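Local coordinates for protein MFP2b (Ascaris suum, PDB 2BJR) that probably enhances polymerization of the major sperm protein, MSP, in the amoeboid motility of nematode sperm, and binds a zinc ion, at residues Leu325-Ile337 with Glu343-Val356. Numbering follows the deposited sequence.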
ATOM      1  N   LEU A 325      11.011 -15.256  -9.929  1.00 17.78           N
ATOM      2  CA  LEU A 325      10.045 -14.199  -9.750  1.00 16.43           C
ATOM      3  C   LEU A 325      10.674 -12.784  -9.799  1.00 17.32           C
ATOM      4  O   LEU A 325      11.611 -12.471  -9.046  1.00 16.39           O
ATOM      5  CB  LEU A 325       9.307 -14.402  -8.440  1.00 15.32           C
ATOM      6  CG  LEU A 325       8.264 -13.378  -8.058  1.00 13.42           C
ATOM      7  CD1 LEU A 325       7.152 -13.354  -9.089  1.00 15.31           C
ATOM      8  CD2 LEU A 325       7.649 -13.597  -6.681  1.00 14.20           C
ATOM      9  N   GLY A 326      10.111 -11.968 -10.685  1.00 16.18           N
ATOM     10  CA  GLY A 326      10.457 -10.551 -10.795  1.00 16.52           C
ATOM     11  C   GLY A 326       9.275  -9.718 -11.272  1.00 15.73           C
ATOM     12  O   GLY A 326       8.179  -9.789 -10.729  1.00 16.45           O
ATOM     13  N   LYS A 327       9.501  -8.858 -12.239  1.00 16.43           N
ATOM     14  CA  LYS A 327       8.462  -7.879 -12.584  1.00 16.61           C
ATOM     15  C   LYS A 327       8.312  -7.774 -14.107  1.00 15.70           C
ATOM     16  O   LYS A 327       9.244  -8.096 -14.837  1.00 16.12           O
ATOM     17  CB  LYS A 327       8.816  -6.527 -11.931  1.00 16.20           C
ATOM     18  CG  LYS A 327      10.009  -5.767 -12.641  1.00 16.95           C
ATOM     19  CD  LYS A 327      10.497  -4.577 -11.792  1.00 15.88           C
ATOM     20  CE  LYS A 327      11.654  -3.820 -12.486  1.00 17.48           C
ATOM     21  NZ  LYS A 327      11.135  -2.912 -13.591  1.00 19.43           N
ATOM     22  N   ALA A 328       7.177  -7.262 -14.583  1.00 16.81           N
ATOM     23  CA  ALA A 328       6.990  -6.992 -16.027  1.00 16.95           C
ATOM     24  C   ALA A 328       6.101  -5.786 -16.201  1.00 18.03           C
ATOM     25  O   ALA A 328       5.245  -5.475 -15.347  1.00 17.67           O
ATOM     26  CB  ALA A 328       6.353  -8.195 -16.742  1.00 17.32           C
ATOM     27  N   ASP A 329       6.345  -5.124 -17.324  1.00 18.63           N
ATOM     28  CA  ASP A 329       5.492  -4.101 -17.874  1.00 19.81           C
ATOM     29  C   ASP A 329       4.863  -4.725 -19.118  1.00 19.71           C
ATOM     30  O   ASP A 329       5.535  -4.906 -20.133  1.00 21.11           O
ATOM     31  CB  ASP A 329       6.352  -2.930 -18.266  1.00 19.44           C
ATOM     32  CG  ASP A 329       5.548  -1.761 -18.835  1.00 21.84           C
ATOM     33  OD1 ASP A 329       4.444  -1.966 -19.354  1.00 22.50           O
ATOM     34  OD2 ASP A 329       5.961  -0.576 -18.722  1.00 23.48           O
ATOM     35  N   ILE A 330       3.600  -5.084 -18.996  1.00 20.33           N
ATOM     36  CA  ILE A 330       2.915  -5.844 -20.022  1.00 22.69           C
ATOM     37  C   ILE A 330       2.774  -4.965 -21.274  1.00 23.00           C
ATOM     38  O   ILE A 330       3.079  -5.404 -22.361  1.00 23.30           O
ATOM     39  CB  ILE A 330       1.514  -6.261 -19.581  1.00 22.93           C
ATOM     40  CG1 ILE A 330       1.478  -7.186 -18.334  1.00 26.08           C
ATOM     41  CG2 ILE A 330       0.769  -6.948 -20.734  1.00 25.43           C
ATOM     42  CD1 ILE A 330       2.692  -8.010 -18.063  1.00 30.61           C
ATOM     43  N   ARG A 331       2.324  -3.725 -21.103  1.00 24.54           N
ATOM     44  CA  ARG A 331       2.036  -2.890 -22.273  1.00 26.92           C
ATOM     45  C   ARG A 331       3.315  -2.647 -23.093  1.00 27.16           C
ATOM     46  O   ARG A 331       3.275  -2.561 -24.324  1.00 27.71           O
ATOM     47  CB  ARG A 331       1.389  -1.574 -21.864  1.00 27.46           C
ATOM     48  CG  ARG A 331      -0.090  -1.645 -21.553  1.00 32.09           C
ATOM     49  CD  ARG A 331      -0.660  -0.266 -21.188  1.00 37.90           C
ATOM     50  NE  ARG A 331      -2.084  -0.281 -20.864  1.00 43.50           N
ATOM     51  CZ  ARG A 331      -3.082  -0.326 -21.756  1.00 48.09           C
ATOM     52  NH1 ARG A 331      -2.834  -0.395 -23.060  1.00 49.22           N
ATOM     53  NH2 ARG A 331      -4.345  -0.326 -21.328  1.00 50.86           N
ATOM     54  N   ASN A 332       4.457  -2.574 -22.427  1.00 26.22           N
ATOM     55  CA  ASN A 332       5.704  -2.209 -23.073  1.00 26.78           C
ATOM     56  C   ASN A 332       6.586  -3.439 -23.346  1.00 25.21           C
ATOM     57  O   ASN A 332       7.741  -3.328 -23.745  1.00 24.61           O
ATOM     58  CB  ASN A 332       6.399  -1.127 -22.240  1.00 27.78           C
ATOM     59  CG  ASN A 332       5.556   0.214 -22.154  1.00 33.41           C
ATOM     60  OD1 ASN A 332       4.958   0.653 -23.169  1.00 39.24           O
ATOM     61  ND2 ASN A 332       5.547   0.880 -20.971  1.00 28.39           N
ATOM     62  N   GLU A 333       6.018  -4.632 -23.146  1.00 24.07           N
ATOM     63  CA  GLU A 333       6.737  -5.884 -23.312  1.00 23.00           C
ATOM     64  C   GLU A 333       8.163  -5.869 -22.750  1.00 22.49           C
ATOM     65  O   GLU A 333       9.153  -6.008 -23.492  1.00 22.42           O
ATOM     66  CB  GLU A 333       6.741  -6.300 -24.782  1.00 23.07           C
ATOM     67  CG  GLU A 333       5.346  -6.629 -25.299  1.00 24.65           C
ATOM     68  CD  GLU A 333       5.378  -7.201 -26.713  1.00 27.45           C
ATOM     69  OE1 GLU A 333       6.303  -6.815 -27.458  1.00 27.02           O
ATOM     70  OE2 GLU A 333       4.536  -8.097 -27.021  1.00 25.35           O
ATOM     71  N   ARG A 334       8.281  -5.681 -21.440  1.00 20.12           N
ATOM     72  CA  ARG A 334       9.571  -5.754 -20.772  1.00 19.30           C
ATOM     73  C   ARG A 334       9.383  -6.555 -19.483  1.00 19.46           C
ATOM     74  O   ARG A 334       8.304  -6.504 -18.887  1.00 18.77           O
ATOM     75  CB  ARG A 334       9.987  -4.341 -20.421  1.00 20.69           C
ATOM     76  CG  ARG A 334      11.407  -4.155 -19.990  1.00 20.93           C
ATOM     77  CD  ARG A 334      11.853  -2.677 -20.073  1.00 22.67           C
ATOM     78  NE  ARG A 334      13.251  -2.536 -19.755  1.00 22.47           N
ATOM     79  CZ  ARG A 334      13.721  -2.264 -18.549  1.00 23.63           C
ATOM     80  NH1 ARG A 334      12.902  -2.170 -17.517  1.00 23.20           N
ATOM     81  NH2 ARG A 334      15.024  -2.177 -18.372  1.00 24.22           N
ATOM     82  N   ALA A 335      10.395  -7.291 -19.088  1.00 18.14           N
ATOM     83  CA  ALA A 335      10.368  -8.031 -17.824  1.00 19.40           C
ATOM     84  C   ALA A 335      11.777  -8.182 -17.308  1.00 19.29           C
ATOM     85  O   ALA A 335      12.743  -8.406 -18.078  1.00 19.88           O
ATOM     86  CB  ALA A 335       9.721  -9.410 -18.037  1.00 17.93           C
ATOM     87  N   THR A 336      11.922  -8.056 -15.993  1.00 19.37           N
ATOM     88  CA  THR A 336      13.237  -8.149 -15.367  1.00 18.80           C
ATOM     89  C   THR A 336      13.258  -8.816 -13.991  1.00 19.07           C
ATOM     90  O   THR A 336      12.220  -8.998 -13.368  1.00 16.98           O
ATOM     91  CB  THR A 336      13.903  -6.748 -15.252  1.00 18.84           C
ATOM     92  OG1 THR A 336      13.495  -6.067 -14.069  1.00 18.79           O
ATOM     93  CG2 THR A 336      13.475  -5.782 -16.334  1.00 20.02           C
ATOM     94  N   ILE A 337      14.463  -9.215 -13.577  1.00 17.95           N
ATOM     95  CA  ILE A 337      14.710  -9.731 -12.244  1.00 19.61           C
ATOM     96  C   ILE A 337      15.992  -9.092 -11.730  1.00 19.47           C
ATOM     97  O   ILE A 337      16.837  -8.631 -12.529  1.00 20.63           O
ATOM     98  CB  ILE A 337      14.899 -11.251 -12.242  1.00 19.71           C
ATOM     99  CG1 ILE A 337      15.946 -11.693 -13.292  1.00 21.11           C
ATOM    100  CG2 ILE A 337      13.615 -11.940 -12.437  1.00 20.71           C
ATOM    101  CD1 ILE A 337      16.421 -13.150 -13.104  1.00 22.16           C
ATOM    102  N   GLU A 343      20.646  -6.407 -12.882  1.00 24.14           N
ATOM    103  CA  GLU A 343      19.248  -6.547 -13.289  1.00 23.45           C
ATOM    104  C   GLU A 343      19.270  -7.226 -14.659  1.00 23.98           C
ATOM    105  O   GLU A 343      19.892  -6.718 -15.612  1.00 24.46           O
ATOM    106  CB  GLU A 343      18.548  -5.200 -13.335  1.00 22.96           C
ATOM    107  CG  GLU A 343      17.077  -5.317 -13.697  1.00 21.97           C
ATOM    108  CD  GLU A 343      16.356  -4.000 -13.864  1.00 22.00           C
ATOM    109  OE1 GLU A 343      17.032  -2.981 -14.097  1.00 22.64           O
ATOM    110  OE2 GLU A 343      15.101  -3.982 -13.777  1.00 20.05           O
ATOM    111  N   LYS A 344      18.650  -8.396 -14.749  1.00 23.06           N
ATOM    112  CA  LYS A 344      18.548  -9.114 -16.018  1.00 23.66           C
ATOM    113  C   LYS A 344      17.250  -8.710 -16.709  1.00 23.72           C
ATOM    114  O   LYS A 344      16.152  -8.824 -16.138  1.00 22.97           O
ATOM    115  CB  LYS A 344      18.633 -10.604 -15.779  1.00 24.70           C
ATOM    116  CG  LYS A 344      18.288 -11.517 -16.956  1.00 26.47           C
ATOM    117  CD  LYS A 344      19.196 -11.365 -18.163  1.00 34.29           C
ATOM    118  CE  LYS A 344      19.186 -12.646 -19.019  1.00 37.22           C
ATOM    119  NZ  LYS A 344      19.960 -12.486 -20.300  1.00 40.33           N
ATOM    120  N   VAL A 345      17.370  -8.265 -17.952  1.00 22.40           N
ATOM    121  CA  VAL A 345      16.275  -7.681 -18.681  1.00 24.20           C
ATOM    122  C   VAL A 345      15.878  -8.475 -19.950  1.00 25.00           C
ATOM    123  O   VAL A 345      16.725  -8.761 -20.794  1.00 24.51           O
ATOM    124  CB  VAL A 345      16.640  -6.219 -19.112  1.00 24.00           C
ATOM    125  CG1 VAL A 345      15.521  -5.564 -19.867  1.00 25.14           C
ATOM    126  CG2 VAL A 345      17.119  -5.359 -17.903  1.00 24.99           C
ATOM    127  N   LEU A 346      14.583  -8.771 -20.077  1.00 24.64           N
ATOM    128  CA  LEU A 346      13.969  -9.329 -21.275  1.00 25.62           C
ATOM    129  C   LEU A 346      13.034  -8.325 -21.935  1.00 25.66           C
ATOM    130  O   LEU A 346      12.343  -7.599 -21.267  1.00 24.35           O
ATOM    131  CB  LEU A 346      13.177 -10.612 -20.931  1.00 25.28           C
ATOM    132  CG  LEU A 346      13.872 -11.686 -20.129  1.00 27.63           C
ATOM    133  CD1 LEU A 346      12.928 -12.893 -20.036  1.00 28.66           C
ATOM    134  CD2 LEU A 346      15.155 -12.098 -20.745  1.00 31.65           C
ATOM    135  N   VAL A 347      13.024  -8.280 -23.266  1.00 25.84           N
ATOM    136  CA  VAL A 347      12.117  -7.429 -24.007  1.00 26.55           C
ATOM    137  C   VAL A 347      11.526  -8.152 -25.211  1.00 27.42           C
ATOM    138  O   VAL A 347      12.124  -9.110 -25.731  1.00 25.98           O
ATOM    139  CB  VAL A 347      12.805  -6.151 -24.581  1.00 27.25           C
ATOM    140  CG1 VAL A 347      13.325  -5.298 -23.455  1.00 28.38           C
ATOM    141  CG2 VAL A 347      13.981  -6.521 -25.565  1.00 29.06           C
ATOM    142  N   GLY A 348      10.394  -7.616 -25.650  1.00 27.73           N
ATOM    143  CA  GLY A 348       9.741  -8.005 -26.891  1.00 29.89           C
ATOM    144  C   GLY A 348       9.294  -9.439 -26.803  1.00 30.20           C
ATOM    145  O   GLY A 348       8.731  -9.830 -25.799  1.00 30.32           O
ATOM    146  N   PRO A 349       9.599 -10.246 -27.821  1.00 31.21           N
ATOM    147  CA  PRO A 349       9.151 -11.649 -27.839  1.00 30.74           C
ATOM    148  C   PRO A 349       9.724 -12.479 -26.682  1.00 29.67           C
ATOM    149  O   PRO A 349       9.141 -13.500 -26.283  1.00 29.82           O
ATOM    150  CB  PRO A 349       9.697 -12.212 -29.177  1.00 31.58           C
ATOM    151  CG  PRO A 349      10.269 -11.076 -29.938  1.00 32.03           C
ATOM    152  CD  PRO A 349      10.411  -9.881 -29.003  1.00 31.41           C
ATOM    153  N   ALA A 350      10.873 -12.069 -26.174  1.00 27.97           N
ATOM    154  CA  ALA A 350      11.473 -12.759 -25.059  1.00 26.74           C
ATOM    155  C   ALA A 350      10.591 -12.707 -23.796  1.00 25.21           C
ATOM    156  O   ALA A 350      10.805 -13.516 -22.912  1.00 23.98           O
ATOM    157  CB  ALA A 350      12.843 -12.210 -24.758  1.00 27.43           C
ATOM    158  N   VAL A 351       9.623 -11.792 -23.705  1.00 24.53           N
ATOM    159  CA  VAL A 351       8.739 -11.755 -22.520  1.00 24.32           C
ATOM    160  C   VAL A 351       7.504 -12.641 -22.664  1.00 24.79           C
ATOM    161  O   VAL A 351       6.791 -12.876 -21.692  1.00 23.55           O
ATOM    162  CB  VAL A 351       8.299 -10.332 -22.098  1.00 24.94           C
ATOM    163  CG1 VAL A 351       9.493  -9.369 -22.024  1.00 23.68           C
ATOM    164  CG2 VAL A 351       7.221  -9.770 -23.021  1.00 25.22           C
ATOM    165  N   HIS A 352       7.258 -13.154 -23.872  1.00 24.94           N
ATOM    166  CA  HIS A 352       6.052 -13.934 -24.113  1.00 24.97           C
ATOM    167  C   HIS A 352       6.030 -15.257 -23.311  1.00 24.44           C
ATOM    168  O   HIS A 352       4.948 -15.748 -23.045  1.00 25.03           O
ATOM    169  CB  HIS A 352       5.849 -14.177 -25.616  1.00 25.54           C
ATOM    170  CG  HIS A 352       5.618 -12.919 -26.413  1.00 27.47           C
ATOM    171  ND1 HIS A 352       5.357 -12.939 -27.772  1.00 31.01           N
ATOM    172  CD2 HIS A 352       5.657 -11.615 -26.055  1.00 29.35           C
ATOM    173  CE1 HIS A 352       5.229 -11.694 -28.207  1.00 33.25           C
ATOM    174  NE2 HIS A 352       5.408 -10.867 -27.186  1.00 30.33           N
ATOM    175  N   SER A 353       7.191 -15.792 -22.912  1.00 24.55           N
ATOM    176  CA  SER A 353       7.274 -16.958 -22.015  1.00 25.05           C
ATOM    177  C   SER A 353       7.009 -16.672 -20.504  1.00 24.35           C
ATOM    178  O   SER A 353       6.927 -17.640 -19.672  1.00 24.21           O
ATOM    179  CB  SER A 353       8.633 -17.649 -22.114  1.00 26.17           C
ATOM    180  OG  SER A 353       9.730 -16.736 -21.957  1.00 26.31           O
ATOM    181  N   CYS A 354       6.906 -15.392 -20.146  1.00 22.61           N
ATOM    182  CA  CYS A 354       6.675 -14.975 -18.750  1.00 22.54           C
ATOM    183  C   CYS A 354       5.323 -15.527 -18.287  1.00 20.83           C
ATOM    184  O   CYS A 354       4.407 -15.650 -19.085  1.00 20.64           O
ATOM    185  CB  CYS A 354       6.642 -13.413 -18.573  1.00 23.69           C
ATOM    186  SG  CYS A 354       8.282 -12.744 -18.677  1.00 32.77           S
HETATM  187  N   MSE A 355       5.185 -15.767 -16.988  1.00 19.16           N
HETATM  188  CA  MSE A 355       3.903 -16.100 -16.401  1.00 20.09           C
HETATM  189  C   MSE A 355       3.526 -14.918 -15.492  1.00 19.58           C
HETATM  190  O   MSE A 355       4.271 -14.573 -14.585  1.00 21.15           O
HETATM  191  CB  MSE A 355       3.974 -17.408 -15.604  1.00 19.43           C
HETATM  192  CG  MSE A 355       4.486 -18.642 -16.376  1.00 24.06           C
HETATM  193 SE   MSE A 355       3.037 -19.122 -17.565  1.00 32.26          SE
HETATM  194  CE  MSE A 355       1.635 -19.612 -16.395  1.00 25.55           C
ATOM    195  N   VAL A 356       2.398 -14.273 -15.755  1.00 18.75           N
ATOM    196  CA  VAL A 356       2.062 -13.013 -15.093  1.00 18.73           C
ATOM    197  C   VAL A 356       0.986 -13.254 -14.042  1.00 17.47           C
ATOM    198  O   VAL A 356       0.024 -13.979 -14.287  1.00 17.01           O
ATOM    199  CB  VAL A 356       1.585 -11.967 -16.134  1.00 18.90           C
ATOM    200  CG1 VAL A 356       1.110 -10.696 -15.496  1.00 18.93           C
ATOM    201  CG2 VAL A 356       2.678 -11.688 -17.062  1.00 18.65           C
TER
HETATM  202  O   HOH W   1      13.605  -1.989 -14.602  1.00 20.16           O
HETATM  203  O   HOH W   2      16.834  -1.528 -16.248  1.00 23.55           O
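Glu-343 OE2 is gripped twice, by the hydroxyl of Thr-336 (OG1 to OE2, 2.6 Å) and by a water that also accepts from Lys-327 NZ and Arg-334 NH1. This carboxylate lies on one face of an antiparallel beta meander, strands 322-329, 334-339 and 342-347, at the edge of a larger sheet. Threonine suits the site because its hydroxyl donates to OE2 while its methyl, CG2, packs over one face of the Arg-334 guanidinium. With OG1 between backbone N and carbonyl carbon (chi1 86°), the hydroxyl meets OE2 on the anti side, close to the carboxylate plane. Lys-327 NZ stays 4.1 Å from Glu-343 OE2, beyond a salt bridge; the bridging water probably mediates the attraction between the two charges. A second water joins Arg-334 NH2 to Glu-343 OE1, which also accepts from Gly-259 N. Both waters lie in the guanidinium plane, and Val-345 CG1 comes up obliquely to NH2.

In the hairpin, Ala-335 and Leu-346 form a hydrogen-bonded pair, Leu-346 N donating a hydrogen bond to Ala-335 O at 2.7 Å. On the other face the small CB of Ala-335 suits a close approach, with Cys-354 SG at 3.7 Å and Val-351 CG1 at 4.0 Å; Leu-317 of strand 313-319 also touches Ala-335.

After the Arg-334 and Val-347 pair, Gly-348 N donates to Glu-333 O; the positive phi of Gly-348 favours glycine. Ile-330 and Val-356 meet tip to tip, CD1 to CG2, beside Phe-289. At the type I turn 330-333, which closes with a G1 beta bulge (Glu-333 and Arg-334 facing Asp-329), Glu-333 reaches the edge of the His-352 ring, and Pro-349 CA lies over the centre of one ring face. His-352 NE2 donates to Glu-333 OE2 at 2.9 Å, from 55° above the carboxylate plane.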